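Local coordinates for protein PrgX (Enterococcus faecalis, PDB 2AWI) that acts as the receptor for the peptide sex pheromone cCF10 and is a repressor that probably binds DNA through a helix-turn-helix domain to regulate conjugation, at residues I26-K29 / S30-I33. The protein carries 1 engineered substitution. Sequence-based numbering, arbitrary orientation.
Sequences IMSK and SVYI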
ATOM      1  N   ILE A  26      25.168 -26.727  53.679  1.00 43.65           N
ATOM      2  CA  ILE A  26      25.562 -25.341  53.463  1.00 43.82           C
ATOM      3  C   ILE A  26      25.800 -24.561  54.756  1.00 44.67           C
ATOM      4  O   ILE A  26      26.783 -23.832  54.870  1.00 45.04           O
ATOM      5  CB  ILE A  26      24.506 -24.604  52.605  1.00 36.30           C
ATOM      6  CG1 ILE A  26      24.304 -25.359  51.283  1.00 33.61           C
ATOM      7  CG2 ILE A  26      24.957 -23.175  52.345  1.00 32.21           C
ATOM      8  CD1 ILE A  26      23.249 -24.761  50.364  1.00 27.68           C
HETATM    9  N   MSE A  27      24.899 -24.703  55.721  1.00 46.44           N
HETATM   10  CA  MSE A  27      25.039 -24.012  57.001  1.00 49.18           C
HETATM   11  C   MSE A  27      24.207 -24.697  58.073  1.00 47.60           C
HETATM   12  O   MSE A  27      23.290 -25.451  57.766  1.00 48.86           O
HETATM   13  CB  MSE A  27      24.620 -22.539  56.880  1.00 41.89           C
HETATM   14  CG  MSE A  27      23.185 -22.302  56.422  1.00 39.41           C
HETATM   15 SE   MSE A  27      22.722 -20.401  56.410  1.00 53.23          SE
HETATM   16  CE  MSE A  27      23.898 -19.829  54.960  1.00 30.33           C
ATOM     17  N   SER A  28      24.533 -24.429  59.331  1.00 45.53           N
ATOM     18  CA  SER A  28      23.828 -25.037  60.452  1.00 45.06           C
ATOM     19  C   SER A  28      22.367 -24.628  60.486  1.00 44.47           C
ATOM     20  O   SER A  28      21.983 -23.605  59.923  1.00 45.66           O
ATOM     21  CB  SER A  28      24.485 -24.637  61.775  1.00 54.53           C
ATOM     22  OG  SER A  28      24.195 -23.291  62.106  1.00 59.36           O
ATOM     23  N   LYS A  29      21.555 -25.435  61.155  1.00 42.96           N
ATOM     24  CA  LYS A  29      20.136 -25.159  61.287  1.00 43.54           C
ATOM     25  C   LYS A  29      19.953 -23.814  61.977  1.00 44.67           C
ATOM     26  O   LYS A  29      19.163 -22.978  61.540  1.00 46.14           O
ATOM     27  CB  LYS A  29      19.470 -26.257  62.118  1.00 42.66           C
ATOM     28  CG  LYS A  29      18.008 -26.007  62.422  1.00 45.49           C
ATOM     29  CD  LYS A  29      17.431 -27.098  63.310  1.00 47.17           C
ATOM     30  CE  LYS A  29      15.971 -26.807  63.654  1.00 55.58           C
ATOM     31  NZ  LYS A  29      15.365 -27.866  64.521  1.00 62.30           N
ATOM     32  N   SER A  30      20.694 -23.611  63.060  1.00 49.41           N
ATOM     33  CA  SER A  30      20.612 -22.378  63.829  1.00 50.68           C
ATOM     34  C   SER A  30      20.886 -21.132  62.991  1.00 50.56           C
ATOM     35  O   SER A  30      20.097 -20.182  63.007  1.00 51.50           O
ATOM     36  CB  SER A  30      21.589 -22.433  65.007  1.00 92.14           C
ATOM     37  OG  SER A  30      22.900 -22.755  64.569  1.00 95.74           O
ATOM     38  N   VAL A  31      22.000 -21.137  62.261  1.00 43.43           N
ATOM     39  CA  VAL A  31      22.360 -19.994  61.427  1.00 41.15           C
ATOM     40  C   VAL A  31      21.337 -19.731  60.324  1.00 41.28           C
ATOM     41  O   VAL A  31      21.021 -18.581  60.028  1.00 39.64           O
ATOM     42  CB  VAL A  31      23.745 -20.178  60.778  1.00 53.49           C
ATOM     43  CG1 VAL A  31      24.020 -19.030  59.807  1.00 49.60           C
ATOM     44  CG2 VAL A  31      24.823 -20.222  61.852  1.00 46.42           C
ATOM     45  N   TYR A  32      20.815 -20.790  59.717  1.00 40.58           N
ATOM     46  CA  TYR A  32      19.844 -20.607  58.657  1.00 39.54           C
ATOM     47  C   TYR A  32      18.596 -19.903  59.158  1.00 42.10           C
ATOM     48  O   TYR A  32      17.986 -19.125  58.424  1.00 43.41           O
ATOM     49  CB  TYR A  32      19.454 -21.942  58.020  1.00 38.00           C
ATOM     50  CG  TYR A  32      18.457 -21.760  56.896  1.00 38.14           C
ATOM     51  CD1 TYR A  32      17.087 -21.837  57.129  1.00 36.66           C
ATOM     52  CD2 TYR A  32      18.888 -21.416  55.614  1.00 32.81           C
ATOM     53  CE1 TYR A  32      16.171 -21.571  56.113  1.00 35.66           C
ATOM     54  CE2 TYR A  32      17.985 -21.142  54.595  1.00 35.77           C
ATOM     55  CZ  TYR A  32      16.630 -21.218  54.846  1.00 32.82           C
ATOM     56  OH  TYR A  32      15.743 -20.930  53.828  1.00 29.08           O
ATOM     57  N   ILE A  33      18.212 -20.177  60.402  1.00 40.99           N
ATOM     58  CA  ILE A  33      17.030 -19.546  60.981  1.00 39.45           C
ATOM     59  C   ILE A  33      17.242 -18.042  61.064  1.00 38.74           C
ATOM     60  O   ILE A  33      16.328 -17.262  60.805  1.00 39.61           O
ATOM     61  CB  ILE A  33      16.721 -20.106  62.396  1.00 51.90           C
ATOM     62  CG1 ILE A  33      16.230 -21.550  62.273  1.00 53.08           C
ATOM     63  CG2 ILE A  33      15.667 -19.245  63.101  1.00 48.28           C
ATOM     64  CD1 ILE A  33      15.847 -22.193  63.586  1.00 50.41           C
TER
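The selenium of Met27, a selenomethionine, lies against the first turn of helix 29-36, 3.7 Å from CA of Tyr32. It sits beside the phenol ring rather than over it, 5.3 Å from the ring centroid and 77° off the normal, an edge-on Met-aromatic contact. SE also meets CG1 of Val31 at 3.9 Å. Met27 CG lies between the backbone N and the carbonyl carbon (chi1 59°), which with an extended chi2 carries SE to both residues. Lys29 opens the helix: with CG anti to its N (chi1 175°), the fully extended side chain leads away from the turn and touches Tyr23, while its O accepts Ile33 N and packs against Ile33 CG1 at 3.3 Å. Ser28 occupies the N-cap position; its OG shares a hydrogen bond of 2.8 Å with Ser30 OG, and its O accepts Tyr32 N (3.1 Å). Residues 26-33 thus form the turn and the start of the second helix of the helix-turn-helix, the helix that probably reads DNA, as in XRE-type domains. The buried Tyr32 ring, its OH bonded to Glu36, packs on Gln19 and Leu22 of helix 19-23 and meets Phe50 of helix 44-54 edge-to-face; Met27 also touches Phe50.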